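Local coordinates for mannose-6-phosphate isomerase (Helicobacter pylori, PDB 2QH5), which probably makes GDP-mannose and diphosphate from mannose 1-phosphate and GTP, its N-terminal nucleotidyltransferase domain being the part modelled here, at residues F44-S49 and H114-L119; K61-A66 and Y224-K229; K28-L33 and L67-N72. All coordinates share one frame; numbering follows the deposited sequence.

Contact 1. Residues F44-S49 and H114-L119; sequences FKRNAS and HLIKDL
R46, near the C-terminal end of helix 39-48, reaches across to the backbone of H114 in the loop between strand 106-111 and helix 119-134. The polar link is one hydrogen bond from R46 NH2 to H114 O, 2.9 Å long with an N-H...O angle of 147°. The donor stands well above the carbonyl plane, 47° out of it, and the oxygen in turn is tilted modestly from the guanidinium plane. The arginine chain bends at chi3 (35°), which turns the flat group away from the line of its methylenes and brings NH2 to the carbonyl.

Aliphatic carbons cover the guanidinium. I116 lies over one face, its CB 3.9 Å from R46 NE, while its CD1 meets R46 NH1 at 3.5 Å. A separate carbon-carbon contact, R46 CB to L119 CD1 at 4.3 Å, forms where the arginine leaves the helix. Y122 of helix 119-134 touches both R46 and I116, and the imidazole of H114 turns off to meet W266 edge-to-face.

This joins helix 39-48 to the loop that leads into helix 119-134, in the Rossmann-like sheet region of a GT-A nucleotidyltransferase domain. With a main-chain oxygen as acceptor and no carboxylate among the touching groups, the bond ties the side chain to the loop backbone and is not a salt bridge, and the aliphatic cover over the guanidinium probably helps to fix its rotation.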
loop_
_atom_site.group_PDB
_atom_site.type_symbol
_atom_site.label_atom_id
_atom_site.label_comp_id
_atom_site.label_asym_id
_atom_site.label_seq_id
_atom_site.Cartn_x
_atom_site.Cartn_y
_atom_site.Cartn_z
ATOM N N PHE A 44 -9.951 0.966 6.787
ATOM C CA PHE A 44 -9.917 2.393 7.071
ATOM C C PHE A 44 -9.771 2.643 8.566
ATOM O O PHE A 44 -8.868 3.364 8.996
ATOM C CB PHE A 44 -11.163 3.126 6.532
ATOM C CG PHE A 44 -11.168 4.591 6.863
ATOM C CD1 PHE A 44 -11.924 5.080 7.917
ATOM C CD2 PHE A 44 -10.364 5.470 6.164
ATOM C CE1 PHE A 44 -11.880 6.436 8.255
ATOM C CE2 PHE A 44 -10.321 6.828 6.496
ATOM C CZ PHE A 44 -11.082 7.306 7.538
ATOM N N LYS A 45 -10.669 2.027 9.338
ATOM C CA LYS A 45 -10.782 2.231 10.787
ATOM C C LYS A 45 -9.507 1.827 11.517
ATOM O O LYS A 45 -9.043 2.540 12.411
ATOM C CB LYS A 45 -11.977 1.435 11.338
ATOM C CG LYS A 45 -12.304 1.671 12.814
ATOM C CD LYS A 45 -13.347 0.671 13.325
ATOM C CE LYS A 45 -13.789 0.996 14.755
ATOM N NZ LYS A 45 -14.730 -0.029 15.302
ATOM N N ARG A 46 -8.952 0.685 11.115
ATOM C CA ARG A 46 -7.760 0.113 11.740
ATOM C C ARG A 46 -6.522 1.005 11.639
ATOM O O ARG A 46 -5.761 1.100 12.601
ATOM C CB ARG A 46 -7.519 -1.302 11.204
ATOM C CG ARG A 46 -6.124 -1.628 10.726
ATOM C CD ARG A 46 -5.986 -3.105 10.349
ATOM N NE ARG A 46 -7.191 -3.685 9.748
ATOM C CZ ARG A 46 -7.303 -4.058 8.475
ATOM N NH1 ARG A 46 -6.285 -3.915 7.631
ATOM N NH2 ARG A 46 -8.445 -4.578 8.040
ATOM N N ASN A 47 -6.351 1.688 10.502
ATOM C CA ASN A 47 -5.207 2.587 10.301
ATOM C C ASN A 47 -5.438 4.046 10.667
ATOM O O ASN A 47 -4.481 4.777 10.900
ATOM C CB ASN A 47 -4.714 2.513 8.866
ATOM C CG ASN A 47 -4.171 1.151 8.509
ATOM O OD1 ASN A 47 -3.014 0.840 8.787
ATOM N ND2 ASN A 47 -5.002 0.331 7.882
ATOM N N ALA A 48 -6.696 4.477 10.709
ATOM C CA ALA A 48 -7.009 5.897 10.933
ATOM C C ALA A 48 -6.560 6.375 12.314
ATOM O O ALA A 48 -6.196 7.547 12.497
ATOM C CB ALA A 48 -8.500 6.155 10.730
ATOM N N SER A 49 -6.575 5.439 13.264
ATOM C CA SER A 49 -6.223 5.667 14.663
ATOM C C SER A 49 -4.721 5.888 14.849
ATOM O O SER A 49 -4.290 6.551 15.800
ATOM C CB SER A 49 -6.639 4.446 15.478
ATOM O OG SER A 49 -7.538 3.635 14.736
ATOM N N HIS A 114 -8.035 -6.310 3.098
ATOM C CA HIS A 114 -7.341 -7.059 4.137
ATOM C C HIS A 114 -8.205 -7.263 5.367
ATOM O O HIS A 114 -8.884 -6.338 5.829
ATOM C CB HIS A 114 -6.058 -6.339 4.559
ATOM C CG HIS A 114 -4.890 -6.591 3.657
ATOM N ND1 HIS A 114 -3.735 -5.839 3.716
ATOM C CD2 HIS A 114 -4.698 -7.501 2.671
ATOM C CE1 HIS A 114 -2.878 -6.285 2.814
ATOM N NE2 HIS A 114 -3.439 -7.289 2.164
ATOM N N LEU A 115 -8.160 -8.480 5.899
ATOM C CA LEU A 115 -8.782 -8.784 7.177
ATOM C C LEU A 115 -7.684 -9.042 8.208
ATOM O O LEU A 115 -6.841 -9.929 8.038
ATOM C CB LEU A 115 -9.710 -9.995 7.058
ATOM C CG LEU A 115 -11.054 -9.984 7.797
ATOM C CD1 LEU A 115 -11.693 -11.368 7.700
ATOM C CD2 LEU A 115 -10.952 -9.530 9.261
ATOM N N ILE A 116 -7.694 -8.238 9.264
ATOM C CA ILE A 116 -6.730 -8.351 10.343
ATOM C C ILE A 116 -7.516 -8.292 11.647
ATOM O O ILE A 116 -8.159 -7.285 11.951
ATOM C CB ILE A 116 -5.651 -7.241 10.256
ATOM C CG1 ILE A 116 -4.657 -7.568 9.137
ATOM C CG2 ILE A 116 -4.899 -7.094 11.575
ATOM C CD1 ILE A 116 -4.008 -6.364 8.495
ATOM N N LYS A 117 -7.475 -9.393 12.397
ATOM C CA LYS A 117 -8.292 -9.548 13.596
ATOM C C LYS A 117 -7.578 -9.172 14.896
ATOM O O LYS A 117 -8.154 -8.485 15.743
ATOM C CB LYS A 117 -8.874 -10.960 13.666
ATOM C CG LYS A 117 -10.132 -11.127 12.827
ATOM C CD LYS A 117 -10.275 -12.542 12.293
ATOM C CE LYS A 117 -9.337 -12.785 11.117
ATOM N NZ LYS A 117 -9.416 -14.182 10.607
ATOM N N ASP A 118 -6.331 -9.612 15.057
ATOM C CA ASP A 118 -5.540 -9.194 16.212
ATOM C C ASP A 118 -5.029 -7.779 15.970
ATOM O O ASP A 118 -4.026 -7.579 15.291
ATOM C CB ASP A 118 -4.382 -10.163 16.481
ATOM C CG ASP A 118 -3.801 -10.017 17.886
ATOM O OD1 ASP A 118 -3.562 -11.059 18.531
ATOM O OD2 ASP A 118 -3.581 -8.874 18.352
ATOM N N LEU A 119 -5.735 -6.803 16.532
ATOM C CA LEU A 119 -5.438 -5.397 16.294
ATOM C C LEU A 119 -4.264 -4.893 17.134
ATOM O O LEU A 119 -3.649 -3.877 16.807
ATOM C CB LEU A 119 -6.692 -4.549 16.532
ATOM C CG LEU A 119 -6.709 -3.127 15.958
ATOM C CD1 LEU A 119 -7.984 -2.867 15.159
ATOM C CD2 LEU A 119 -6.511 -2.083 17.059
#

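Contact 2. Residues K61-A66 and Y224-K229; sequences KHYFLA and YFFEKK
Y63 OH is packed against carbon: K228 CB lies 3.4 Å from it and F226 CB 4.0 Å. The hydroxyl is buried here without a hydrogen-bonding partner in the model. Y63, F64 and F226 form an aromatic cluster between the start of helix 63-69 and the hairpin loop joining strands 221-223 and 230-233, at the margin of the GT-A domain.

Its defining pair is T-shaped. F64 presents its edge to the face of F226, with centroids 4.9 Å apart and planes at 88°. Y63 and F226 meet obliquely, their planes at 41°. The two helix residues reach the loop by different torsions: Y63 has CG anti to the backbone N (chi1 170°), whereas F64 has it beside that nitrogen. On its far face F226 is covered by F225, and the ring is therefore sandwiched between F225 and F64. Y63 also meets F81 of strand 78-84 edge-to-face, which ties the cluster to the central sheet. The closest carbon approach across the contact is F64 CZ to F226 CE1, 3.5 Å.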
loop_
_atom_site.group_PDB
_atom_site.type_symbol
_atom_site.label_atom_id
_atom_site.label_comp_id
_atom_site.label_asym_id
_atom_site.label_seq_id
_atom_site.Cartn_x
_atom_site.Cartn_y
_atom_site.Cartn_z
ATOM N N LYS A 61 -15.411 5.720 -10.255
ATOM C CA LYS A 61 -16.726 5.069 -10.238
ATOM C C LYS A 61 -17.215 4.828 -8.814
ATOM O O LYS A 61 -18.412 4.943 -8.542
ATOM C CB LYS A 61 -16.700 3.717 -10.953
ATOM C CG LYS A 61 -16.452 3.751 -12.445
ATOM C CD LYS A 61 -16.333 2.323 -12.973
ATOM C CE LYS A 61 -15.535 2.233 -14.278
ATOM N NZ LYS A 61 -16.389 2.351 -15.501
ATOM N N HIS A 62 -16.289 4.485 -7.914
ATOM C CA HIS A 62 -16.660 4.047 -6.567
ATOM C C HIS A 62 -16.492 5.113 -5.500
ATOM O O HIS A 62 -16.694 4.831 -4.322
ATOM C CB HIS A 62 -15.907 2.771 -6.166
ATOM C CG HIS A 62 -15.756 1.788 -7.281
ATOM N ND1 HIS A 62 -14.525 1.372 -7.743
ATOM C CD2 HIS A 62 -16.677 1.159 -8.049
ATOM C CE1 HIS A 62 -14.695 0.522 -8.741
ATOM N NE2 HIS A 62 -15.992 0.375 -8.946
ATOM N N TYR A 63 -16.135 6.333 -5.904
ATOM C CA TYR A 63 -15.900 7.414 -4.942
ATOM C C TYR A 63 -17.028 7.499 -3.915
ATOM O O TYR A 63 -16.790 7.381 -2.709
ATOM C CB TYR A 63 -15.700 8.772 -5.638
ATOM C CG TYR A 63 -15.702 9.933 -4.661
ATOM C CD1 TYR A 63 -16.777 10.814 -4.584
ATOM C CD2 TYR A 63 -14.641 10.127 -3.784
ATOM C CE1 TYR A 63 -16.782 11.866 -3.663
ATOM C CE2 TYR A 63 -14.639 11.169 -2.872
ATOM C CZ TYR A 63 -15.704 12.035 -2.816
ATOM O OH TYR A 63 -15.683 13.065 -1.906
ATOM N N PHE A 64 -18.255 7.672 -4.401
ATOM C CA PHE A 64 -19.410 7.891 -3.530
ATOM C C PHE A 64 -19.804 6.661 -2.720
ATOM O O PHE A 64 -20.346 6.785 -1.618
ATOM C CB PHE A 64 -20.591 8.439 -4.334
ATOM C CG PHE A 64 -20.319 9.787 -4.942
ATOM C CD1 PHE A 64 -20.563 10.959 -4.215
ATOM C CD2 PHE A 64 -19.792 9.884 -6.229
ATOM C CE1 PHE A 64 -20.294 12.205 -4.771
ATOM C CE2 PHE A 64 -19.516 11.120 -6.808
ATOM C CZ PHE A 64 -19.767 12.292 -6.071
ATOM N N LEU A 65 -19.516 5.480 -3.267
ATOM C CA LEU A 65 -19.625 4.232 -2.519
ATOM C C LEU A 65 -18.650 4.215 -1.323
ATOM O O LEU A 65 -19.046 3.931 -0.185
ATOM C CB LEU A 65 -19.383 3.038 -3.456
ATOM C CG LEU A 65 -19.507 1.611 -2.915
ATOM C CD1 LEU A 65 -20.807 1.432 -2.157
ATOM C CD2 LEU A 65 -19.414 0.615 -4.057
ATOM N N ALA A 66 -17.385 4.541 -1.591
ATOM C CA ALA A 66 -16.352 4.612 -0.569
ATOM C C ALA A 66 -16.685 5.650 0.508
ATOM O O ALA A 66 -16.623 5.360 1.705
ATOM C CB ALA A 66 -15.017 4.929 -1.214
ATOM N N TYR A 224 -13.330 20.515 -5.159
ATOM C CA TYR A 224 -13.621 20.912 -3.784
ATOM C C TYR A 224 -15.102 20.811 -3.457
ATOM O O TYR A 224 -15.486 20.738 -2.293
ATOM C CB TYR A 224 -13.091 22.317 -3.504
ATOM C CG TYR A 224 -11.593 22.356 -3.363
ATOM C CD1 TYR A 224 -10.992 22.104 -2.134
ATOM C CD2 TYR A 224 -10.770 22.629 -4.455
ATOM C CE1 TYR A 224 -9.610 22.135 -1.984
ATOM C CE2 TYR A 224 -9.382 22.661 -4.320
ATOM C CZ TYR A 224 -8.809 22.402 -3.077
ATOM O OH TYR A 224 -7.442 22.424 -2.910
ATOM N N PHE A 225 -15.932 20.802 -4.491
ATOM C CA PHE A 225 -17.334 20.418 -4.350
ATOM C C PHE A 225 -17.361 18.920 -4.011
ATOM O O PHE A 225 -16.311 18.275 -4.001
ATOM C CB PHE A 225 -18.129 20.752 -5.629
ATOM C CG PHE A 225 -17.528 20.187 -6.893
ATOM C CD1 PHE A 225 -16.540 20.881 -7.581
ATOM C CD2 PHE A 225 -17.945 18.962 -7.388
ATOM C CE1 PHE A 225 -15.977 20.360 -8.719
ATOM C CE2 PHE A 225 -17.381 18.441 -8.533
ATOM C CZ PHE A 225 -16.400 19.141 -9.197
ATOM N N PHE A 226 -18.548 18.379 -3.743
ATOM C CA PHE A 226 -18.703 17.085 -3.064
ATOM C C PHE A 226 -18.281 17.260 -1.612
ATOM O O PHE A 226 -18.153 16.284 -0.870
ATOM C CB PHE A 226 -17.868 15.958 -3.691
ATOM C CG PHE A 226 -18.092 15.754 -5.160
ATOM C CD1 PHE A 226 -19.367 15.823 -5.709
ATOM C CD2 PHE A 226 -17.023 15.452 -5.992
ATOM C CE1 PHE A 226 -19.564 15.622 -7.073
ATOM C CE2 PHE A 226 -17.209 15.241 -7.355
ATOM C CZ PHE A 226 -18.482 15.327 -7.897
ATOM N N GLU A 227 -18.071 18.519 -1.229
ATOM C CA GLU A 227 -17.531 18.930 0.078
ATOM C C GLU A 227 -16.078 18.531 0.367
ATOM O O GLU A 227 -15.268 19.395 0.708
ATOM C CB GLU A 227 -18.480 18.571 1.237
ATOM C CG GLU A 227 -19.867 19.223 1.137
ATOM C CD GLU A 227 -19.829 20.753 1.017
ATOM O OE1 GLU A 227 -18.734 21.360 1.059
ATOM O OE2 GLU A 227 -20.917 21.353 0.878
ATOM N N LYS A 228 -15.751 17.246 0.231
ATOM C CA LYS A 228 -14.368 16.779 0.314
ATOM C C LYS A 228 -13.518 17.316 -0.837
ATOM O O LYS A 228 -13.979 17.383 -1.983
ATOM C CB LYS A 228 -14.304 15.252 0.276
ATOM C CG LYS A 228 -14.693 14.553 1.557
ATOM C CD LYS A 228 -13.566 14.553 2.573
ATOM C CE LYS A 228 -14.016 13.876 3.845
ATOM N NZ LYS A 228 -13.595 14.647 5.045
ATOM N N LYS A 229 -12.281 17.697 -0.520
ATOM C CA LYS A 229 -11.274 17.954 -1.537
ATOM C C LYS A 229 -10.887 16.617 -2.145
ATOM O O LYS A 229 -10.608 15.661 -1.434
ATOM C CB LYS A 229 -10.041 18.640 -0.950
ATOM C CG LYS A 229 -8.860 18.772 -1.923
ATOM C CD LYS A 229 -7.615 19.307 -1.216
ATOM C CE LYS A 229 -6.432 19.438 -2.166
ATOM N NZ LYS A 229 -5.124 19.620 -1.459
#

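Contact 3. Residues K28-L33 and L67-N72; sequences KQFLKL and LEEIKN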
loop_
_atom_site.group_PDB
_atom_site.type_symbol
_atom_site.label_atom_id
_atom_site.label_comp_id
_atom_site.label_asym_id
_atom_site.label_seq_id
_atom_site.Cartn_x
_atom_site.Cartn_y
_atom_site.Cartn_z
ATOM N N LYS A 28 -15.334 -6.257 -4.682
ATOM C CA LYS A 28 -15.476 -7.123 -3.511
ATOM C C LYS A 28 -15.253 -6.454 -2.149
ATOM O O LYS A 28 -15.937 -6.786 -1.179
ATOM C CB LYS A 28 -14.576 -8.359 -3.654
ATOM C CG LYS A 28 -14.812 -9.166 -4.939
ATOM C CD LYS A 28 -14.160 -10.553 -4.883
ATOM C CE LYS A 28 -15.042 -11.568 -4.150
ATOM N NZ LYS A 28 -14.387 -12.899 -3.981
ATOM N N GLN A 29 -14.316 -5.509 -2.083
ATOM C CA GLN A 29 -13.940 -4.884 -0.810
ATOM C C GLN A 29 -14.962 -3.891 -0.255
ATOM O O GLN A 29 -14.741 -3.313 0.808
ATOM C CB GLN A 29 -12.571 -4.199 -0.909
ATOM C CG GLN A 29 -12.570 -2.875 -1.670
ATOM C CD GLN A 29 -11.726 -2.920 -2.922
ATOM O OE1 GLN A 29 -10.499 -2.987 -2.846
ATOM N NE2 GLN A 29 -12.371 -2.871 -4.079
ATOM N N PHE A 30 -16.071 -3.693 -0.962
ATOM C CA PHE A 30 -17.094 -2.751 -0.514
ATOM C C PHE A 30 -18.312 -3.417 0.117
ATOM O O PHE A 30 -19.155 -2.742 0.708
ATOM C CB PHE A 30 -17.515 -1.836 -1.660
ATOM C CG PHE A 30 -16.455 -0.858 -2.061
ATOM C CD1 PHE A 30 -16.155 0.233 -1.247
ATOM C CD2 PHE A 30 -15.747 -1.034 -3.242
ATOM C CE1 PHE A 30 -15.172 1.136 -1.606
ATOM C CE2 PHE A 30 -14.760 -0.135 -3.610
ATOM C CZ PHE A 30 -14.472 0.956 -2.791
ATOM N N LEU A 31 -18.388 -4.740 0.002
ATOM C CA LEU A 31 -19.529 -5.500 0.509
ATOM C C LEU A 31 -19.531 -5.587 2.028
ATOM O O LEU A 31 -18.557 -6.033 2.632
ATOM C CB LEU A 31 -19.548 -6.897 -0.109
ATOM C CG LEU A 31 -19.863 -6.923 -1.607
ATOM C CD1 LEU A 31 -19.361 -8.210 -2.251
ATOM C CD2 LEU A 31 -21.364 -6.720 -1.849
ATOM N N LYS A 32 -20.642 -5.171 2.632
ATOM C CA LYS A 32 -20.743 -5.024 4.088
ATOM C C LYS A 32 -21.042 -6.347 4.812
ATOM O O LYS A 32 -21.849 -6.393 5.750
ATOM C CB LYS A 32 -21.801 -3.969 4.442
ATOM C CG LYS A 32 -21.804 -2.749 3.529
ATOM C CD LYS A 32 -22.545 -1.574 4.147
ATOM C CE LYS A 32 -21.768 -0.978 5.313
ATOM N NZ LYS A 32 -22.119 0.440 5.584
ATOM N N LEU A 33 -20.360 -7.410 4.390
ATOM C CA LEU A 33 -20.662 -8.767 4.835
ATOM C C LEU A 33 -20.123 -9.121 6.224
ATOM O O LEU A 33 -20.772 -9.852 6.977
ATOM C CB LEU A 33 -20.171 -9.780 3.791
ATOM C CG LEU A 33 -21.180 -10.270 2.741
ATOM C CD1 LEU A 33 -21.840 -9.135 1.959
ATOM C CD2 LEU A 33 -20.533 -11.267 1.790
ATOM N N LEU A 67 -17.053 6.849 0.063
ATOM C CA LEU A 67 -17.343 7.969 0.950
ATOM C C LEU A 67 -18.537 7.657 1.849
ATOM O O LEU A 67 -18.598 8.114 2.993
ATOM C CB LEU A 67 -17.628 9.219 0.119
ATOM C CG LEU A 67 -17.110 10.604 0.518
ATOM C CD1 LEU A 67 -18.011 11.645 -0.122
ATOM C CD2 LEU A 67 -17.023 10.841 2.025
ATOM N N GLU A 68 -19.472 6.867 1.327
ATOM C CA GLU A 68 -20.653 6.456 2.082
ATOM C C GLU A 68 -20.299 5.524 3.236
ATOM O O GLU A 68 -20.866 5.634 4.326
ATOM C CB GLU A 68 -21.660 5.769 1.156
ATOM C CG GLU A 68 -23.074 5.670 1.710
ATOM C CD GLU A 68 -24.073 5.221 0.659
ATOM O OE1 GLU A 68 -24.912 6.053 0.248
ATOM O OE2 GLU A 68 -24.011 4.046 0.230
ATOM N N GLU A 69 -19.354 4.618 2.993
ATOM C CA GLU A 69 -19.013 3.575 3.960
ATOM C C GLU A 69 -18.141 4.042 5.119
ATOM O O GLU A 69 -18.026 3.351 6.131
ATOM C CB GLU A 69 -18.378 2.384 3.254
ATOM C CG GLU A 69 -19.410 1.503 2.601
ATOM C CD GLU A 69 -18.806 0.394 1.776
ATOM O OE1 GLU A 69 -19.435 0.005 0.774
ATOM O OE2 GLU A 69 -17.708 -0.087 2.121
ATOM N N ILE A 70 -17.533 5.212 4.968
ATOM C CA ILE A 70 -16.718 5.795 6.028
ATOM C C ILE A 70 -17.276 7.134 6.518
ATOM O O ILE A 70 -16.535 7.980 7.020
ATOM C CB ILE A 70 -15.226 5.955 5.610
ATOM C CG1 ILE A 70 -15.092 6.814 4.350
ATOM C CG2 ILE A 70 -14.580 4.593 5.412
ATOM C CD1 ILE A 70 -13.788 7.573 4.267
ATOM N N LYS A 71 -18.587 7.314 6.379
ATOM C CA LYS A 71 -19.246 8.525 6.859
ATOM C C LYS A 71 -19.296 8.545 8.388
ATOM O O LYS A 71 -19.138 9.599 9.006
ATOM C CB LYS A 71 -20.651 8.654 6.260
ATOM C CG LYS A 71 -21.313 10.031 6.421
ATOM C CD LYS A 71 -20.731 11.080 5.471
ATOM C CE LYS A 71 -19.709 11.983 6.160
ATOM N NZ LYS A 71 -19.040 12.908 5.202
ATOM N N ASN A 72 -19.503 7.371 8.981
ATOM C CA ASN A 72 -19.471 7.199 10.437
ATOM C C ASN A 72 -18.079 7.428 11.027
ATOM O O ASN A 72 -17.945 7.943 12.140
ATOM C CB ASN A 72 -19.947 5.792 10.823
ATOM C CG ASN A 72 -21.463 5.681 10.925
ATOM O OD1 ASN A 72 -22.195 6.640 10.667
ATOM N ND2 ASN A 72 -21.939 4.501 11.307
#
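E69, near the end of helix 63-69, carries this contact by placing its carboxyl group beside F30 in the segment that leads towards helix 39-48. Just before it, E68 points its acid elsewhere; the E68 OE2 to K32 NZ distance of 6.7 Å is too long for a salt bridge between the two.

At E69 the chain beyond CG is extended (chi2 174°), which carries the acid to the main chain of the opposite segment. E69 OE1 comes to 2.8 Å from F30 O. Two oxygens this close suggest that the carboxyl group holds a proton and donates it, although the geometry does not settle the matter. E69 OE2 is 3.3 Å from F30 O, an approach of two acceptors and not a bond; its hydrogen bond is with S38 OG, just before helix 39-48. The same E69 OE2 lies at the edge of the F30 ring, 3.7 Å from F30 CD1, and the carboxyl and ring planes stand 71° apart. K32 comes alongside in the opposite direction, its NZ 4.2 Å from E69 CG. The ammonium therefore passes the aliphatic part of the glutamate; K32 NZ stays 5.5 Å from E69 OE1 and makes a long, weak ion pair with E41.

I70 follows, turning to F40 and F44 of helix 39-48 instead of to the loop. The contact thus sits where three elements of the nucleotidyltransferase domain converge: F30 packs on L65 and A66 of helix 63-69 and its ring meets that of F40, while E69 touches F40 as well, placing the 28-33 segment between helices 63-69 and 39-48.

Overall arrangement
Contacts 2 and 3 share helix 63-69 and touch where F30 packs against H62, L65 and A66, whereas contact 1 joins contact 3 through F44 and I70 and has no touch with contact 2, about 8 Å away at the nearest atoms. Contacts 1 and 3 are largely buried, and each turns an ionisable side chain towards a backbone carbonyl: an arginine that donates a clear hydrogen bond in contact 1, an acid whose close approach is less certain in contact 3. Contact 2, farthest from the chain's centre at about 21 Å, is only partly buried and relies on aromatic rings. Helix 39-48 serves contact 1 directly and borders contact 3.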